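Local coordinates for protein catalase (PDB 1M7S) that breaks down hydrogen peroxide into water and oxygen with a heme cofactor, protecting the cell from its toxic effects, at residues T5-A10 and L38-R43; A168-T173 and G416-S421; A275-P280 and R408-K413. All blocks are in the same frame, centred on the assembly; numbering follows the deposited sequence.

How the contacts relate
Contact 1 stands apart from the other two: its centre is about 54 Å from that of contact 2 and about 55 Å from that of contact 3, on the opposite side of the chain's centre. It belongs to the N-terminal arm, which runs among neighbouring subunits. The centres of contacts 2 and 3 are about 10 Å apart, and the two touch: Arg170 CD lies 3.3 Å from Thr276 O. Both tie the catalase core to the chain around helix 413-421, and contact 3 is nested within the loop that contact 2 closes. The Arg170 side chain is about 11 Å from that of Asn124, a predicted active-site residue, and about 12 Å from a heme.

Contact 1 (T5-A10 and L38-R43); sequences TRDNGA and LQRFDR
Arg40, on helix 32-41, reaches across to Asp7 of the N-terminal arm, and the salt bridge between them carries the whole contact. From CB, which points toward the arm, the chain sets out with CG beside the backbone N (chi1 -77°), then bends at both following torsions, which brings the guanidinium to Asp7. CG comes to 3.6 Å from Asp7 OD2, and CD follows at 3.9 Å from the same oxygen. CZ stays more distant, and NH2 closes the bond, 3.1 Å from Asp7 OD2 with an N-H...O angle of 155°. The carboxylate oxygen lies near the guanidinium plane, at its edge, yet the nitrogen approaches that oxygen from above the carboxylate; the two planes are 49° apart. This is a single-nitrogen grip, not a flat two-pronged pair. A water 2.9 Å from Asp7 OD1 donates to that oxygen and accepts weakly from Arg40 NH2, 3.3 Å away. Asp7 OD1 is also bound by Asn358 and Asn360 of a neighbouring subunit, so both carboxylate oxygens are engaged. The backbone around Asp7 forms a type I turn from Arg6 to Gly9. Thr5 OG1 (2.8 Å) and Gly9 N (3.1 Å) reach Arg6 O from opposite faces of its plane, and an Asx turn runs from Asn8 OD1 to Ala10 N. Asp7 N bonds to Gln36 OE1, one helical turn before Arg40, giving the arm a second hold on the same helix. Helix 32-41 and the residues just after it lie among several subunits: the arm is bound by a second subunit, a third meets Gln39 and Arg43 through Asp334, and a heme touches Leu38 and Asp42, far from the chain's centre.

Contact 2 (A168-T173 and G416-S421); sequences ATRTLT and GDLYRS. Unlike the reference sequence in segment 416-421: Tyr419 (reference Phe).
Leu418 pushes its CD2 methyl into the angle between Arg170 and Thr173, one turn apart on helix 169-176. CD2 lies 3.9 Å from Thr173 CG2 and also 3.9 Å from the carbonyl oxygen, Arg170 O. The Leu418 and Thr173 side chains slide past each other in opposite directions, whereas Arg170 crosses the leucine at about a right angle. The same methyl sits over one face of the Arg170 guanidinium, toward its rim, 4.1 Å from NH1. With CG anti to the backbone N (chi1 -175°), the arginine chain runs out extended past the leucine, and its NH1 bonds to Thr128 OG1. Thr173 CG2, anti to the backbone N, faces Leu418, while OG1 donates to Thr169 O, 2.8 Å away, and also meets Tyr460 OH. Thr169 O accepts from Thr173 N as well, from the opposite face of its carbonyl plane. No hydrogen bond crosses between 168-173 and 416-421; the join is made by van der Waals contact, one leucine methyl against a methyl, a carbonyl oxygen and a guanidinium face. Here helix 413-421 of the C-terminal helical domain packs on helix 169-176 of the catalase core, the domain arrangement of the catalase fold.

Contact 3 (A275-P280 and R408-K413); sequences ATKIWP and REQNFK
Lys277 NZ is gripped by several oxygens at once: Glu409 O at 2.9 Å, Gln410 O more weakly at 3.1 Å, and Thr276 OG1, also weakly, at 3.2 Å. Asp274 of the same chain adds a salt bridge, which would help balance the charge of this buried lysine. The bond to Glu409 O, the sounder of the two that cross between the segments, is met at a C=O...N angle of 158° and only slightly tilted from the carbonyl plane. Gln410 takes a left-handed backbone conformation (phi 39°, psi 62°), consistent with two successive carbonyls facing one nitrogen. The lysine arrives by bending its chain near both ends, and its last carbon packs alongside Gln410, CE lying 3.9 Å from CB. The CB of Glu409 points away from 275-280, and its OE1 accepts from Asn411 ND2 at 3.2 Å, approached from well above the carboxylate plane, while Arg132 forms a salt bridge to the same oxygen and also bonds to Asn411 OD1. A water lies 2.7 Å from Asn411 OD1 and 3.0 Å from Thr276 OG1, linking the two segments. Ile278 N meets Gln414 OE1 just beyond the contact, on helix 413-421. What results is a lysine held by main-chain oxygens of 408-413 and by Asp274 of its own loop, fastening the loop between barrel strands 252-260 and 284-295 to the loop that leads into helix 413-421 of the C-terminal helical domain, a junction of barrel and helical domain within the catalase fold.

Contact 1 (T5-A10 and L38-R43)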
ATOM      1  N   THR A   5       5.331  19.999 -18.993  1.00 10.99           N
ATOM      2  CA  THR A   5       4.102  19.295 -19.205  1.00 13.04           C
ATOM      3  C   THR A   5       3.560  18.677 -17.896  1.00 12.53           C
ATOM      4  O   THR A   5       4.338  18.462 -16.969  1.00 12.82           O
ATOM      5  CB  THR A   5       4.147  18.103 -20.179  1.00 14.89           C
ATOM      6  OG1 THR A   5       4.808  17.004 -19.505  1.00 13.60           O
ATOM      7  CG2 THR A   5       4.906  18.441 -21.471  1.00 12.90           C
ATOM      8  N   ARG A   6       2.310  18.295 -17.936  1.00 12.26           N
ATOM      9  CA  ARG A   6       1.646  17.497 -16.908  1.00 12.49           C
ATOM     10  C   ARG A   6       1.945  16.023 -17.232  1.00 12.47           C
ATOM     11  O   ARG A   6       2.620  15.748 -18.237  1.00 11.48           O
ATOM     12  CB  ARG A   6       0.157  17.790 -16.845  1.00 13.61           C
ATOM     13  CG  ARG A   6      -0.245  19.215 -16.500  1.00 15.19           C
ATOM     14  CD  ARG A   6      -1.609  19.309 -15.831  1.00 18.96           C
ATOM     15  NE  ARG A   6      -2.623  18.576 -16.570  1.00 24.79           N
ATOM     16  CZ  ARG A   6      -3.330  18.912 -17.651  1.00 25.85           C
ATOM     17  NH1 ARG A   6      -4.193  18.054 -18.176  1.00 27.41           N
ATOM     18  NH2 ARG A   6      -3.184  20.117 -18.147  1.00 26.42           N
ATOM     19  N   ASP A   7       1.570  15.083 -16.375  1.00 11.31           N
ATOM     20  CA  ASP A   7       1.844  13.646 -16.585  1.00 14.33           C
ATOM     21  C   ASP A   7       1.087  13.039 -17.763  1.00 13.07           C
ATOM     22  O   ASP A   7       1.508  11.989 -18.313  1.00 14.29           O
ATOM     23  CB  ASP A   7       1.570  12.940 -15.246  1.00 15.41           C
ATOM     24  CG  ASP A   7       2.561  13.277 -14.127  1.00 20.28           C
ATOM     25  OD1 ASP A   7       3.670  13.824 -14.363  1.00 18.03           O
ATOM     26  OD2 ASP A   7       2.278  12.903 -12.941  1.00 20.73           O
ATOM     27  N   ASN A   8      -0.001  13.645 -18.270  1.00 11.00           N
ATOM     28  CA  ASN A   8      -0.655  13.209 -19.507  1.00 12.41           C
ATOM     29  C   ASN A   8      -0.051  13.848 -20.771  1.00 12.57           C
ATOM     30  O   ASN A   8      -0.656  13.687 -21.859  1.00 13.22           O
ATOM     31  CB  ASN A   8      -2.136  13.578 -19.538  1.00 12.55           C
ATOM     32  CG  ASN A   8      -2.388  15.073 -19.725  1.00 13.00           C
ATOM     33  OD1 ASN A   8      -1.538  15.903 -19.380  1.00 12.53           O
ATOM     34  ND2 ASN A   8      -3.569  15.431 -20.272  1.00 12.34           N
ATOM     35  N   GLY A   9       1.045  14.567 -20.638  1.00 10.81           N
ATOM     36  CA  GLY A   9       1.707  15.225 -21.755  1.00 15.01           C
ATOM     37  C   GLY A   9       1.194  16.624 -22.130  1.00 13.76           C
ATOM     38  O   GLY A   9       1.827  17.240 -22.988  1.00 13.57           O
ATOM     39  N   ALA A  10       0.108  17.090 -21.532  1.00 13.61           N
ATOM     40  CA  ALA A  10      -0.413  18.428 -21.883  1.00 13.60           C
ATOM     41  C   ALA A  10       0.513  19.503 -21.327  1.00 13.89           C
ATOM     42  O   ALA A  10       1.051  19.362 -20.228  1.00 12.02           O
ATOM     43  CB  ALA A  10      -1.850  18.604 -21.428  1.00 15.78           C
ATOM     44  N   LEU A  38       1.027  18.419  -6.422  1.00  8.28           N
ATOM     45  CA  LEU A  38       0.968  18.149  -4.973  1.00  7.10           C
ATOM     46  C   LEU A  38       0.719  16.654  -4.717  1.00  8.78           C
ATOM     47  O   LEU A  38       1.413  16.100  -3.865  1.00  7.77           O
ATOM     48  CB  LEU A  38      -0.054  19.049  -4.285  1.00  7.14           C
ATOM     49  CG  LEU A  38       0.298  20.543  -4.171  1.00  8.94           C
ATOM     50  CD1 LEU A  38      -0.852  21.271  -3.469  1.00  9.77           C
ATOM     51  CD2 LEU A  38       1.603  20.680  -3.383  1.00  8.80           C
ATOM     52  N   GLN A  39      -0.148  16.005  -5.477  1.00  7.16           N
ATOM     53  CA  GLN A  39      -0.383  14.570  -5.205  1.00  7.81           C
ATOM     54  C   GLN A  39       0.834  13.743  -5.467  1.00  7.15           C
ATOM     55  O   GLN A  39       1.111  12.738  -4.787  1.00  7.28           O
ATOM     56  CB  GLN A  39      -1.627  14.108  -5.986  1.00  7.71           C
ATOM     57  CG  GLN A  39      -2.898  14.673  -5.361  1.00 10.33           C
ATOM     58  CD  GLN A  39      -4.147  13.851  -5.685  1.00 11.10           C
ATOM     59  OE1 GLN A  39      -4.639  13.823  -6.833  1.00 12.13           O
ATOM     60  NE2 GLN A  39      -4.723  13.227  -4.655  1.00  9.48           N
ATOM     61  N   ARG A  40       1.608  14.056  -6.547  1.00  3.76           N
ATOM     62  CA  ARG A  40       2.814  13.300  -6.782  1.00  6.75           C
ATOM     63  C   ARG A  40       3.814  13.544  -5.650  1.00  4.57           C
ATOM     64  O   ARG A  40       4.482  12.637  -5.155  1.00  6.30           O
ATOM     65  CB  ARG A  40       3.511  13.722  -8.120  1.00  5.73           C
ATOM     66  CG  ARG A  40       2.764  13.123  -9.341  1.00  8.59           C
ATOM     67  CD  ARG A  40       2.750  11.592  -9.335  1.00  9.74           C
ATOM     68  NE  ARG A  40       4.072  11.015  -9.366  1.00 13.23           N
ATOM     69  CZ  ARG A  40       4.895  10.839 -10.395  1.00 13.83           C
ATOM     70  NH1 ARG A  40       6.112  10.300 -10.185  1.00 14.62           N
ATOM     71  NH2 ARG A  40       4.580  11.214 -11.622  1.00 13.10           N
ATOM     72  N   PHE A  41       4.022  14.825  -5.285  1.00  4.37           N
ATOM     73  CA  PHE A  41       4.946  15.194  -4.231  1.00  5.00           C
ATOM     74  C   PHE A  41       4.599  14.420  -2.939  1.00  3.95           C
ATOM     75  O   PHE A  41       5.481  13.925  -2.216  1.00  4.60           O
ATOM     76  CB  PHE A  41       4.861  16.725  -3.993  1.00  4.72           C
ATOM     77  CG  PHE A  41       5.728  17.184  -2.841  1.00  6.26           C
ATOM     78  CD1 PHE A  41       7.098  17.226  -2.923  1.00  6.98           C
ATOM     79  CD2 PHE A  41       5.093  17.494  -1.633  1.00  6.94           C
ATOM     80  CE1 PHE A  41       7.877  17.632  -1.831  1.00  6.43           C
ATOM     81  CE2 PHE A  41       5.864  17.897  -0.545  1.00  5.75           C
ATOM     82  CZ  PHE A  41       7.254  17.957  -0.632  1.00  7.00           C
ATOM     83  N   ASP A  42       3.315  14.437  -2.627  1.00  3.92           N
ATOM     84  CA  ASP A  42       2.790  13.874  -1.388  1.00  4.57           C
ATOM     85  C   ASP A  42       3.017  12.369  -1.268  1.00  5.40           C
ATOM     86  O   ASP A  42       2.859  11.778  -0.200  1.00  7.00           O
ATOM     87  CB  ASP A  42       1.261  14.146  -1.329  1.00  5.32           C
ATOM     88  CG  ASP A  42       0.870  15.580  -1.013  1.00  6.85           C
ATOM     89  OD1 ASP A  42      -0.312  16.002  -1.119  1.00  7.05           O
ATOM     90  OD2 ASP A  42       1.747  16.383  -0.640  1.00  7.93           O
ATOM     91  N   ARG A  43       3.441  11.695  -2.358  1.00  3.69           N
ATOM     92  CA  ARG A  43       3.594  10.266  -2.459  1.00  5.73           C
ATOM     93  C   ARG A  43       5.016   9.864  -2.867  1.00  4.27           C
ATOM     94  O   ARG A  43       5.240   8.686  -3.180  1.00  7.12           O
ATOM     95  CB  ARG A  43       2.555   9.665  -3.433  1.00  5.86           C
ATOM     96  CG  ARG A  43       1.159   9.717  -2.779  1.00  6.69           C
ATOM     97  CD  ARG A  43       0.065   9.412  -3.846  1.00  9.28           C
ATOM     98  NE  ARG A  43      -1.210   9.514  -3.125  1.00  9.57           N
ATOM     99  CZ  ARG A  43      -1.794  10.639  -2.763  1.00  9.04           C
ATOM    100  NH1 ARG A  43      -1.336  11.845  -3.085  1.00 10.03           N
ATOM    101  NH2 ARG A  43      -2.931  10.548  -2.071  1.00 10.46           N
TER
HETATM  102  O   HOH W   1       5.866  12.007 -14.583  1.00 28.59           O

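Contact 2 (A168-T173 and G416-S421)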
ATOM      1  N   ALA A 168      27.174 -13.884  21.268  1.00  6.36           N
ATOM      2  CA  ALA A 168      27.481 -12.546  20.728  1.00  7.35           C
ATOM      3  C   ALA A 168      28.817 -11.917  21.131  1.00  7.66           C
ATOM      4  O   ALA A 168      29.264 -10.928  20.554  1.00  6.36           O
ATOM      5  CB  ALA A 168      26.419 -11.594  21.219  1.00  5.80           C
ATOM      6  N   THR A 169      29.588 -12.609  21.983  1.00  7.49           N
ATOM      7  CA  THR A 169      30.828 -12.073  22.510  1.00  7.15           C
ATOM      8  C   THR A 169      31.835 -11.730  21.427  1.00  6.16           C
ATOM      9  O   THR A 169      32.432 -10.631  21.441  1.00  8.72           O
ATOM     10  CB  THR A 169      31.453 -13.022  23.561  1.00  6.69           C
ATOM     11  OG1 THR A 169      30.419 -13.319  24.501  1.00  7.58           O
ATOM     12  CG2 THR A 169      32.654 -12.481  24.346  1.00  6.38           C
ATOM     13  N   ARG A 170      32.044 -12.635  20.464  1.00  4.89           N
ATOM     14  CA  ARG A 170      33.084 -12.303  19.444  1.00  6.61           C
ATOM     15  C   ARG A 170      32.660 -11.096  18.624  1.00  5.70           C
ATOM     16  O   ARG A 170      33.462 -10.175  18.399  1.00  6.08           O
ATOM     17  CB  ARG A 170      33.230 -13.566  18.554  1.00  5.69           C
ATOM     18  CG  ARG A 170      34.372 -13.401  17.523  1.00  8.73           C
ATOM     19  CD  ARG A 170      34.230 -14.453  16.398  1.00  9.45           C
ATOM     20  NE  ARG A 170      35.502 -14.379  15.667  1.00 10.75           N
ATOM     21  CZ  ARG A 170      35.997 -13.480  14.811  1.00  9.86           C
ATOM     22  NH1 ARG A 170      35.309 -12.475  14.306  1.00  6.72           N
ATOM     23  NH2 ARG A 170      37.261 -13.694  14.430  1.00 10.01           N
ATOM     24  N   THR A 171      31.436 -11.044  18.123  1.00  5.87           N
ATOM     25  CA  THR A 171      31.046  -9.901  17.289  1.00  5.83           C
ATOM     26  C   THR A 171      30.870  -8.608  18.059  1.00  3.88           C
ATOM     27  O   THR A 171      31.131  -7.519  17.518  1.00  3.38           O
ATOM     28  CB  THR A 171      29.864 -10.236  16.363  1.00  7.70           C
ATOM     29  OG1 THR A 171      30.266 -11.490  15.718  1.00  8.84           O
ATOM     30  CG2 THR A 171      29.623  -9.181  15.308  1.00  6.15           C
ATOM     31  N   LEU A 172      30.463  -8.605  19.336  1.00  5.66           N
ATOM     32  CA  LEU A 172      30.474  -7.385  20.123  1.00  6.29           C
ATOM     33  C   LEU A 172      31.897  -6.880  20.313  1.00  7.29           C
ATOM     34  O   LEU A 172      32.140  -5.676  20.383  1.00  7.76           O
ATOM     35  CB  LEU A 172      29.873  -7.648  21.536  1.00  7.60           C
ATOM     36  CG  LEU A 172      28.357  -7.866  21.439  1.00  8.04           C
ATOM     37  CD1 LEU A 172      27.903  -8.433  22.781  1.00 10.08           C
ATOM     38  CD2 LEU A 172      27.715  -6.522  21.086  1.00  6.87           C
ATOM     39  N   THR A 173      32.881  -7.755  20.329  1.00  9.78           N
ATOM     40  CA  THR A 173      34.307  -7.348  20.425  1.00  7.43           C
ATOM     41  C   THR A 173      34.672  -6.620  19.149  1.00  9.98           C
ATOM     42  O   THR A 173      35.246  -5.512  19.219  1.00 11.77           O
ATOM     43  CB  THR A 173      35.179  -8.616  20.597  1.00  7.00           C
ATOM     44  OG1 THR A 173      34.819  -9.158  21.867  1.00  7.43           O
ATOM     45  CG2 THR A 173      36.684  -8.383  20.585  1.00  6.88           C
ATOM     46  N   GLY A 416      38.429 -14.271  22.518  1.00 10.76           N
ATOM     47  CA  GLY A 416      39.744 -14.079  23.173  1.00 11.10           C
ATOM     48  C   GLY A 416      40.868 -13.999  22.138  1.00 11.23           C
ATOM     49  O   GLY A 416      41.800 -13.162  22.253  1.00 12.44           O
ATOM     50  N   ASP A 417      40.873 -14.862  21.141  1.00 11.22           N
ATOM     51  CA  ASP A 417      41.835 -14.832  20.049  1.00 13.25           C
ATOM     52  C   ASP A 417      41.887 -13.458  19.424  1.00 12.16           C
ATOM     53  O   ASP A 417      42.926 -12.842  19.264  1.00 12.24           O
ATOM     54  CB  ASP A 417      41.519 -15.898  18.989  1.00 15.97           C
ATOM     55  CG  ASP A 417      41.826 -17.273  19.533  1.00 20.20           C
ATOM     56  OD1 ASP A 417      42.580 -17.383  20.510  1.00 20.44           O
ATOM     57  OD2 ASP A 417      41.298 -18.281  19.008  1.00 24.15           O
ATOM     58  N   LEU A 418      40.705 -12.910  19.080  1.00 12.89           N
ATOM     59  CA  LEU A 418      40.584 -11.570  18.520  1.00 12.05           C
ATOM     60  C   LEU A 418      41.134 -10.477  19.406  1.00 12.03           C
ATOM     61  O   LEU A 418      42.002  -9.676  18.941  1.00 12.46           O
ATOM     62  CB  LEU A 418      39.096 -11.362  18.175  1.00 12.22           C
ATOM     63  CG  LEU A 418      38.709 -10.124  17.405  1.00 13.52           C
ATOM     64  CD1 LEU A 418      39.435 -10.124  16.057  1.00 12.41           C
ATOM     65  CD2 LEU A 418      37.186 -10.154  17.147  1.00 13.99           C
ATOM     66  N   TYR A 419      40.779 -10.471  20.687  1.00 10.48           N
ATOM     67  CA  TYR A 419      41.269  -9.526  21.672  1.00 11.35           C
ATOM     68  C   TYR A 419      42.792  -9.553  21.746  1.00 14.98           C
ATOM     69  O   TYR A 419      43.453  -8.510  21.617  1.00 15.90           O
ATOM     70  CB  TYR A 419      40.761  -9.860  23.112  1.00 10.69           C
ATOM     71  CG  TYR A 419      41.221  -8.852  24.141  1.00 11.89           C
ATOM     72  CD1 TYR A 419      40.688  -7.602  24.282  1.00 10.66           C
ATOM     73  CD2 TYR A 419      42.313  -9.177  24.977  1.00 11.42           C
ATOM     74  CE1 TYR A 419      41.147  -6.665  25.189  1.00 12.07           C
ATOM     75  CE2 TYR A 419      42.784  -8.272  25.889  1.00 12.19           C
ATOM     76  CZ  TYR A 419      42.212  -7.032  26.001  1.00 14.19           C
ATOM     77  OH  TYR A 419      42.713  -6.126  26.933  1.00 15.67           O
ATOM     78  N   ARG A 420      43.367 -10.744  21.839  1.00 17.12           N
ATOM     79  CA  ARG A 420      44.807 -10.907  21.928  1.00 17.08           C
ATOM     80  C   ARG A 420      45.562 -10.525  20.666  1.00 18.03           C
ATOM     81  O   ARG A 420      46.783 -10.238  20.757  1.00 17.06           O
ATOM     82  CB  ARG A 420      45.193 -12.349  22.295  1.00 17.63           C
ATOM     83  CG  ARG A 420      44.894 -12.640  23.766  1.00 19.77           C
ATOM     84  CD  ARG A 420      45.371 -14.035  24.129  1.00 20.02           C
ATOM     85  NE  ARG A 420      44.421 -15.030  23.749  1.00 22.60           N
ATOM     86  CZ  ARG A 420      43.255 -15.369  24.246  1.00 22.23           C
ATOM     87  NH1 ARG A 420      42.700 -14.794  25.319  1.00 21.78           N
ATOM     88  NH2 ARG A 420      42.620 -16.359  23.640  1.00 22.77           N
ATOM     89  N   SER A 421      44.913 -10.527  19.521  1.00 16.06           N
ATOM     90  CA  SER A 421      45.500 -10.109  18.267  1.00 15.63           C
ATOM     91  C   SER A 421      45.592  -8.581  18.123  1.00 17.17           C
ATOM     92  O   SER A 421      46.277  -8.046  17.252  1.00 16.02           O
ATOM     93  CB  SER A 421      44.656 -10.691  17.112  1.00 15.83           C
ATOM     94  OG  SER A 421      43.492  -9.917  16.853  1.00 15.23           O
TER

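Contact 3 (A275-P280 and R408-K413)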
ATOM      1  N   ALA A 275      27.179 -18.974  12.479  1.00  4.21           N
ATOM      2  CA  ALA A 275      27.495 -17.627  12.002  1.00  6.33           C
ATOM      3  C   ALA A 275      28.320 -16.760  12.929  1.00  6.48           C
ATOM      4  O   ALA A 275      28.795 -15.661  12.567  1.00  8.33           O
ATOM      5  CB  ALA A 275      26.168 -16.953  11.635  1.00  4.15           C
ATOM      6  N   THR A 276      28.505 -17.159  14.210  1.00  7.88           N
ATOM      7  CA  THR A 276      29.383 -16.478  15.120  1.00  6.36           C
ATOM      8  C   THR A 276      30.829 -16.950  15.035  1.00  8.06           C
ATOM      9  O   THR A 276      31.682 -16.446  15.770  1.00  7.91           O
ATOM     10  CB  THR A 276      28.900 -16.638  16.590  1.00  6.97           C
ATOM     11  OG1 THR A 276      29.027 -17.997  17.075  1.00  8.38           O
ATOM     12  CG2 THR A 276      27.496 -16.089  16.652  1.00  3.02           C
ATOM     13  N   LYS A 277      31.192 -17.725  13.977  1.00  7.89           N
ATOM     14  CA  LYS A 277      32.535 -18.227  13.887  1.00  7.74           C
ATOM     15  C   LYS A 277      33.222 -17.983  12.549  1.00  7.43           C
ATOM     16  O   LYS A 277      32.600 -18.048  11.484  1.00  8.60           O
ATOM     17  CB  LYS A 277      32.470 -19.808  14.018  1.00  7.62           C
ATOM     18  CG  LYS A 277      31.962 -20.331  15.359  1.00  7.78           C
ATOM     19  CD  LYS A 277      32.977 -20.076  16.484  1.00  7.10           C
ATOM     20  CE  LYS A 277      32.492 -20.710  17.788  1.00  8.78           C
ATOM     21  NZ  LYS A 277      31.357 -19.836  18.282  1.00  9.70           N
ATOM     22  N   ILE A 278      34.523 -17.731  12.650  1.00  8.46           N
ATOM     23  CA  ILE A 278      35.357 -17.698  11.440  1.00  9.08           C
ATOM     24  C   ILE A 278      35.966 -19.115  11.314  1.00 10.60           C
ATOM     25  O   ILE A 278      35.807 -19.910  12.232  1.00  9.26           O
ATOM     26  CB  ILE A 278      36.493 -16.680  11.519  1.00  9.69           C
ATOM     27  CG1 ILE A 278      37.482 -16.958  12.659  1.00  9.26           C
ATOM     28  CG2 ILE A 278      35.930 -15.263  11.700  1.00  9.32           C
ATOM     29  CD1 ILE A 278      38.828 -16.267  12.413  1.00 12.02           C
ATOM     30  N   TRP A 279      36.642 -19.419  10.228  1.00 11.17           N
ATOM     31  CA  TRP A 279      37.332 -20.718  10.116  1.00 13.30           C
ATOM     32  C   TRP A 279      38.838 -20.381  10.127  1.00 15.26           C
ATOM     33  O   TRP A 279      39.376 -19.983   9.095  1.00 14.62           O
ATOM     34  CB  TRP A 279      36.973 -21.376   8.798  1.00 12.08           C
ATOM     35  CG  TRP A 279      35.554 -21.788   8.583  1.00 11.47           C
ATOM     36  CD1 TRP A 279      34.539 -21.880   9.507  1.00 11.82           C
ATOM     37  CD2 TRP A 279      35.015 -22.297   7.356  1.00 11.43           C
ATOM     38  NE1 TRP A 279      33.397 -22.364   8.919  1.00  9.03           N
ATOM     39  CE2 TRP A 279      33.676 -22.630   7.587  1.00  9.97           C
ATOM     40  CE3 TRP A 279      35.559 -22.460   6.066  1.00 11.77           C
ATOM     41  CZ2 TRP A 279      32.834 -23.109   6.598  1.00 10.50           C
ATOM     42  CZ3 TRP A 279      34.715 -22.975   5.086  1.00 11.58           C
ATOM     43  CH2 TRP A 279      33.376 -23.278   5.330  1.00 12.05           C
ATOM     44  N   PRO A 280      39.445 -20.443  11.293  1.00 14.99           N
ATOM     45  CA  PRO A 280      40.776 -19.933  11.517  1.00 18.26           C
ATOM     46  C   PRO A 280      41.880 -20.551  10.684  1.00 21.27           C
ATOM     47  O   PRO A 280      42.759 -19.781  10.271  1.00 24.27           O
ATOM     48  CB  PRO A 280      41.128 -20.131  13.012  1.00 16.54           C
ATOM     49  CG  PRO A 280      39.826 -20.585  13.601  1.00 17.62           C
ATOM     50  CD  PRO A 280      38.806 -20.901  12.521  1.00 15.46           C
ATOM     51  N   ARG A 408      27.736 -27.735  19.311  1.00 12.20           N
ATOM     52  CA  ARG A 408      29.062 -27.248  19.652  1.00 12.93           C
ATOM     53  C   ARG A 408      28.955 -25.712  19.736  1.00 14.81           C
ATOM     54  O   ARG A 408      28.514 -25.177  18.707  1.00 16.40           O
ATOM     55  CB  ARG A 408      30.048 -27.576  18.509  1.00 11.47           C
ATOM     56  CG  ARG A 408      30.462 -29.046  18.511  1.00 12.42           C
ATOM     57  CD  ARG A 408      31.263 -29.368  17.234  1.00 10.65           C
ATOM     58  NE  ARG A 408      30.382 -29.371  16.064  1.00 13.72           N
ATOM     59  CZ  ARG A 408      30.667 -29.616  14.811  1.00 13.14           C
ATOM     60  NH1 ARG A 408      31.909 -29.868  14.454  1.00 13.08           N
ATOM     61  NH2 ARG A 408      29.707 -29.557  13.873  1.00 15.61           N
ATOM     62  N   GLU A 409      29.152 -25.080  20.878  1.00 13.54           N
ATOM     63  CA  GLU A 409      29.002 -23.596  20.841  1.00 13.36           C
ATOM     64  C   GLU A 409      30.294 -22.812  20.849  1.00 13.24           C
ATOM     65  O   GLU A 409      30.367 -21.737  20.213  1.00 15.28           O
ATOM     66  CB  GLU A 409      28.197 -23.220  22.089  1.00 15.79           C
ATOM     67  CG  GLU A 409      26.719 -23.622  22.016  1.00 18.25           C
ATOM     68  CD  GLU A 409      25.974 -22.869  23.106  1.00 21.32           C
ATOM     69  OE1 GLU A 409      25.697 -21.644  23.000  1.00 22.28           O
ATOM     70  OE2 GLU A 409      25.684 -23.536  24.131  1.00 23.16           O
ATOM     71  N   GLN A 410      31.248 -23.229  21.691  1.00  9.95           N
ATOM     72  CA  GLN A 410      32.538 -22.521  21.836  1.00 10.92           C
ATOM     73  C   GLN A 410      32.367 -21.003  21.790  1.00 10.05           C
ATOM     74  O   GLN A 410      32.912 -20.273  20.947  1.00 11.12           O
ATOM     75  CB  GLN A 410      33.476 -23.027  20.729  1.00 12.01           C
ATOM     76  CG  GLN A 410      34.924 -22.591  21.023  1.00 13.07           C
ATOM     77  CD  GLN A 410      35.801 -22.816  19.796  1.00 15.55           C
ATOM     78  OE1 GLN A 410      35.977 -21.968  18.925  1.00 14.19           O
ATOM     79  NE2 GLN A 410      36.329 -24.063  19.769  1.00 17.01           N
ATOM     80  N   ASN A 411      31.616 -20.455  22.759  1.00  8.82           N
ATOM     81  CA  ASN A 411      31.285 -19.029  22.662  1.00  9.26           C
ATOM     82  C   ASN A 411      32.348 -18.034  22.981  1.00  9.00           C
ATOM     83  O   ASN A 411      32.098 -16.846  22.686  1.00  9.75           O
ATOM     84  CB  ASN A 411      30.086 -18.693  23.583  1.00 10.33           C
ATOM     85  CG  ASN A 411      28.831 -19.403  23.131  1.00 11.00           C
ATOM     86  OD1 ASN A 411      28.501 -19.523  21.941  1.00 10.86           O
ATOM     87  ND2 ASN A 411      28.121 -19.900  24.114  1.00 11.62           N
ATOM     88  N   PHE A 412      33.442 -18.415  23.602  1.00  8.87           N
ATOM     89  CA  PHE A 412      34.427 -17.429  24.048  1.00  9.16           C
ATOM     90  C   PHE A 412      35.808 -17.508  23.418  1.00  8.81           C
ATOM     91  O   PHE A 412      36.549 -16.516  23.467  1.00 11.71           O
ATOM     92  CB  PHE A 412      34.563 -17.525  25.604  1.00  8.82           C
ATOM     93  CG  PHE A 412      33.223 -17.601  26.286  1.00 10.97           C
ATOM     94  CD1 PHE A 412      32.752 -18.806  26.790  1.00 11.70           C
ATOM     95  CD2 PHE A 412      32.394 -16.491  26.312  1.00 12.27           C
ATOM     96  CE1 PHE A 412      31.485 -18.898  27.368  1.00 12.98           C
ATOM     97  CE2 PHE A 412      31.131 -16.592  26.911  1.00 13.04           C
ATOM     98  CZ  PHE A 412      30.672 -17.781  27.437  1.00 12.44           C
ATOM     99  N   LYS A 413      36.237 -18.616  22.829  1.00  9.45           N
ATOM    100  CA  LYS A 413      37.605 -18.808  22.364  1.00 11.43           C
ATOM    101  C   LYS A 413      38.078 -17.854  21.291  1.00  9.55           C
ATOM    102  O   LYS A 413      39.083 -17.152  21.373  1.00  9.37           O
ATOM    103  CB  LYS A 413      37.820 -20.267  21.867  1.00 13.29           C
ATOM    104  CG  LYS A 413      39.274 -20.525  21.464  1.00 17.06           C
ATOM    105  CD  LYS A 413      39.445 -21.853  20.764  1.00 20.01           C
ATOM    106  CE  LYS A 413      40.921 -22.270  20.683  1.00 23.07           C
ATOM    107  NZ  LYS A 413      40.969 -23.764  20.882  1.00 27.16           N
TER
HETATM  108  O   HOH W   2      29.654 -18.115  19.969  1.00 24.88           O